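Local structure of sensor protein (Geobacter sulfurreducens, 3H7M) at residues I77-E81 with K82-Q86. The protein is a probable membrane-bound sensor histidine kinase, represented here by its sensor domain, which resembles periplasmic solute-binding proteins. Sequence-based numbering, arbitrary orientation.
Sequences ISWSE and KRARQ. With NA (sodium ion), chain B.
A serine N-cap starts the short helix 81-84 two residues after strand 73-78 ends, and Ser80 and Arg83 are its central pair. Ser80 OG accepts from Arg83 N at 3.0 Å, the capping bond, while its carbonyl receives Ala84 N almost head-on. One residue further on, Arg85 N donates to Glu81 O over 3.2 Å.

The side chain of Arg83 runs back along the chain it has just left. With CG beside its own backbone N (chi1 -74°) and the rest extended out to NE, it passes close to the Ser80 hydroxyl and brings NH1 within 2.6 Å of Ser78 O. That oxygen lies in the guanidinium plane, yet the donor is tilted 29° from the carbonyl plane. A water accepts from both NH1 and Ser78 N, closing a small bridge, and Ile77 CD1 rests over one guanidinium face. Were Arg83 replaced by an alanine, Ser78 O would probably lose this donor and the bridging water one of its two holders, loosening the tie between strand end and helix.

On the outer side, Glu81 OE1 and Arg85 NH1 form a salt bridge of 3.3 Å, carboxylate and guanidinium planes only 25° apart. Arg85, bent at chi3, also sets one guanidinium face over Glu81 O. The methyl of Ala84 meets the indole of Trp79, CB lying 3.5 Å from NE1; the same indole packs edge-to-face with Phe89.

As the helix ends, Ala84 O binds the sodium ion at 2.8 Å, together with a water, Asp88 and Gln199. The whole is an N-capped single-turn helix linking two strands of a periplasmic-binding-protein fold, its last carbonyl given to a metal site.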
ATOM      1  N   ILE A  77      -1.389  -2.940  -4.682  1.00 43.54           N
ATOM      2  CA  ILE A  77      -1.674  -3.997  -3.750  1.00 48.54           C
ATOM      3  C   ILE A  77      -0.517  -4.969  -3.675  1.00 49.14           C
ATOM      4  O   ILE A  77       0.119  -5.296  -4.685  1.00 48.55           O
ATOM      5  CB  ILE A  77      -2.951  -4.725  -4.132  1.00 55.32           C
ATOM      6  CG1 ILE A  77      -3.194  -5.877  -3.160  1.00 59.51           C
ATOM      7  CG2 ILE A  77      -2.851  -5.223  -5.557  1.00 60.13           C
ATOM      8  CD1 ILE A  77      -4.524  -6.566  -3.356  1.00 65.31           C
ATOM      9  N   SER A  78      -0.232  -5.394  -2.450  1.00 49.52           N
ATOM     10  CA  SER A  78       0.853  -6.322  -2.184  1.00 53.89           C
ATOM     11  C   SER A  78       0.470  -7.747  -2.562  1.00 52.39           C
ATOM     12  O   SER A  78      -0.656  -8.177  -2.347  1.00 48.99           O
ATOM     13  CB  SER A  78       1.236  -6.264  -0.704  1.00 56.66           C
ATOM     14  OG  SER A  78       1.990  -5.100  -0.410  1.00 59.97           O
ATOM     15  N   TRP A  79       1.419  -8.471  -3.134  1.00 55.52           N
ATOM     16  CA  TRP A  79       1.193  -9.847  -3.537  1.00 60.74           C
ATOM     17  C   TRP A  79       1.280 -10.812  -2.354  1.00 60.90           C
ATOM     18  O   TRP A  79       2.035 -10.573  -1.398  1.00 57.15           O
ATOM     19  CB  TRP A  79       2.236 -10.267  -4.580  1.00 63.66           C
ATOM     20  CG  TRP A  79       2.022 -11.671  -5.084  1.00 74.53           C
ATOM     21  CD1 TRP A  79       1.195 -12.065  -6.101  1.00 72.40           C
ATOM     22  CD2 TRP A  79       2.574 -12.871  -4.532  1.00 77.02           C
ATOM     23  NE1 TRP A  79       1.195 -13.436  -6.208  1.00 72.18           N
ATOM     24  CE2 TRP A  79       2.033 -13.953  -5.256  1.00 76.34           C
ATOM     25  CE3 TRP A  79       3.472 -13.137  -3.489  1.00 77.63           C
ATOM     26  CZ2 TRP A  79       2.360 -15.279  -4.972  1.00 76.83           C
ATOM     27  CZ3 TRP A  79       3.797 -14.456  -3.209  1.00 78.29           C
ATOM     28  CH2 TRP A  79       3.242 -15.510  -3.949  1.00 74.41           C
ATOM     29  N   SER A  80       0.494 -11.889  -2.433  1.00 60.52           N
ATOM     30  CA  SER A  80       0.490 -12.975  -1.438  1.00 61.36           C
ATOM     31  C   SER A  80      -0.238 -14.167  -2.036  1.00 63.69           C
ATOM     32  O   SER A  80      -1.096 -14.009  -2.902  1.00 60.07           O
ATOM     33  CB  SER A  80      -0.214 -12.590  -0.138  1.00 44.86           C
ATOM     34  OG  SER A  80      -1.561 -13.001  -0.171  1.00 49.81           O
ATOM     35  N   GLU A  81       0.106 -15.358  -1.558  1.00 71.13           N
ATOM     36  CA  GLU A  81      -0.511 -16.581  -2.042  1.00 72.48           C
ATOM     37  C   GLU A  81      -2.020 -16.577  -1.890  1.00 71.70           C
ATOM     38  O   GLU A  81      -2.741 -16.806  -2.863  1.00 72.34           O
ATOM     39  CB  GLU A  81       0.079 -17.789  -1.324  1.00 79.05           C
ATOM     40  CG  GLU A  81       1.204 -18.455  -2.091  1.00 86.10           C
ATOM     41  CD  GLU A  81       0.780 -18.831  -3.499  1.00 94.16           C
ATOM     42  OE1 GLU A  81      -0.417 -19.149  -3.693  1.00 98.17           O
ATOM     43  OE2 GLU A  81       1.639 -18.818  -4.408  1.00 93.83           O
ATOM     44  N   LYS A  82      -2.500 -16.316  -0.676  1.00 68.45           N
ATOM     45  CA  LYS A  82      -3.940 -16.280  -0.430  1.00 71.11           C
ATOM     46  C   LYS A  82      -4.584 -15.283  -1.380  1.00 70.83           C
ATOM     47  O   LYS A  82      -5.724 -15.460  -1.824  1.00 68.18           O
ATOM     48  CB  LYS A  82      -4.236 -15.838   1.007  1.00 76.96           C
ATOM     49  CG  LYS A  82      -4.780 -16.925   1.927  1.00 84.92           C
ATOM     50  CD  LYS A  82      -5.219 -16.332   3.270  1.00 90.47           C
ATOM     51  CE  LYS A  82      -5.505 -17.409   4.327  1.00 98.76           C
ATOM     52  NZ  LYS A  82      -6.637 -18.330   3.994  1.00 99.08           N
ATOM     53  N   ARG A  83      -3.837 -14.226  -1.680  1.00 69.63           N
ATOM     54  CA  ARG A  83      -4.318 -13.167  -2.547  1.00 67.12           C
ATOM     55  C   ARG A  83      -4.329 -13.547  -4.022  1.00 63.39           C
ATOM     56  O   ARG A  83      -5.302 -13.282  -4.713  1.00 56.79           O
ATOM     57  CB  ARG A  83      -3.490 -11.895  -2.328  1.00 70.80           C
ATOM     58  CG  ARG A  83      -3.791 -11.160  -1.010  1.00 70.76           C
ATOM     59  CD  ARG A  83      -2.971  -9.871  -0.892  1.00 65.35           C
ATOM     60  NE  ARG A  83      -3.310  -9.077   0.292  1.00 68.65           N
ATOM     61  CZ  ARG A  83      -2.794  -7.878   0.570  1.00 62.33           C
ATOM     62  NH1 ARG A  83      -1.904  -7.312  -0.246  1.00 54.60           N
ATOM     63  NH2 ARG A  83      -3.172  -7.237   1.666  1.00 63.55           N
ATOM     64  N   ALA A  84      -3.253 -14.158  -4.505  1.00 65.27           N
ATOM     65  CA  ALA A  84      -3.185 -14.564  -5.905  1.00 75.46           C
ATOM     66  C   ALA A  84      -4.338 -15.523  -6.256  1.00 80.79           C
ATOM     67  O   ALA A  84      -4.814 -15.552  -7.394  1.00 81.28           O
ATOM     68  CB  ALA A  84      -1.835 -15.224  -6.190  1.00 73.44           C
ATOM     69  N   ARG A  85      -4.792 -16.290  -5.267  1.00 82.52           N
ATOM     70  CA  ARG A  85      -5.875 -17.248  -5.461  1.00 82.53           C
ATOM     71  C   ARG A  85      -7.229 -16.637  -5.816  1.00 83.58           C
ATOM     72  O   ARG A  85      -8.200 -17.368  -6.024  1.00 84.30           O
ATOM     73  CB  ARG A  85      -6.053 -18.110  -4.206  1.00 82.90           C
ATOM     74  CG  ARG A  85      -5.227 -19.383  -4.194  1.00 86.80           C
ATOM     75  CD  ARG A  85      -5.755 -20.375  -3.160  1.00 86.78           C
ATOM     76  NE  ARG A  85      -5.181 -20.175  -1.834  1.00 85.02           N
ATOM     77  CZ  ARG A  85      -3.898 -20.377  -1.545  1.00 85.45           C
ATOM     78  NH1 ARG A  85      -3.057 -20.781  -2.491  1.00 79.41           N
ATOM     79  NH2 ARG A  85      -3.459 -20.188  -0.307  1.00 88.80           N
ATOM     80  N   GLN A  86      -7.310 -15.311  -5.886  1.00 80.30           N
ATOM     81  CA  GLN A  86      -8.588 -14.679  -6.194  1.00 75.80           C
ATOM     82  C   GLN A  86      -8.518 -13.500  -7.147  1.00 72.95           C
ATOM     83  O   GLN A  86      -9.550 -13.015  -7.616  1.00 74.75           O
ATOM     84  CB  GLN A  86      -9.264 -14.226  -4.911  1.00 78.04           C
ATOM     85  CG  GLN A  86      -9.341 -15.289  -3.848  1.00 81.66           C
ATOM     86  CD  GLN A  86     -10.364 -14.942  -2.805  1.00 90.61           C
ATOM     87  OE1 GLN A  86     -10.296 -13.878  -2.189  1.00 95.67           O
ATOM     88  NE2 GLN A  86     -11.333 -15.833  -2.600  1.00 95.07           N
TER
HETATM   89 NA    NA B   1      -3.949 -15.323 -10.003  1.00 62.14          NA
HETATM   90  O   HOH W   1      -1.451  -4.273  -0.000  1.00 39.58           O
HETATM   91  O   HOH W   2      -4.763 -18.196 -10.042  1.00 63.67           O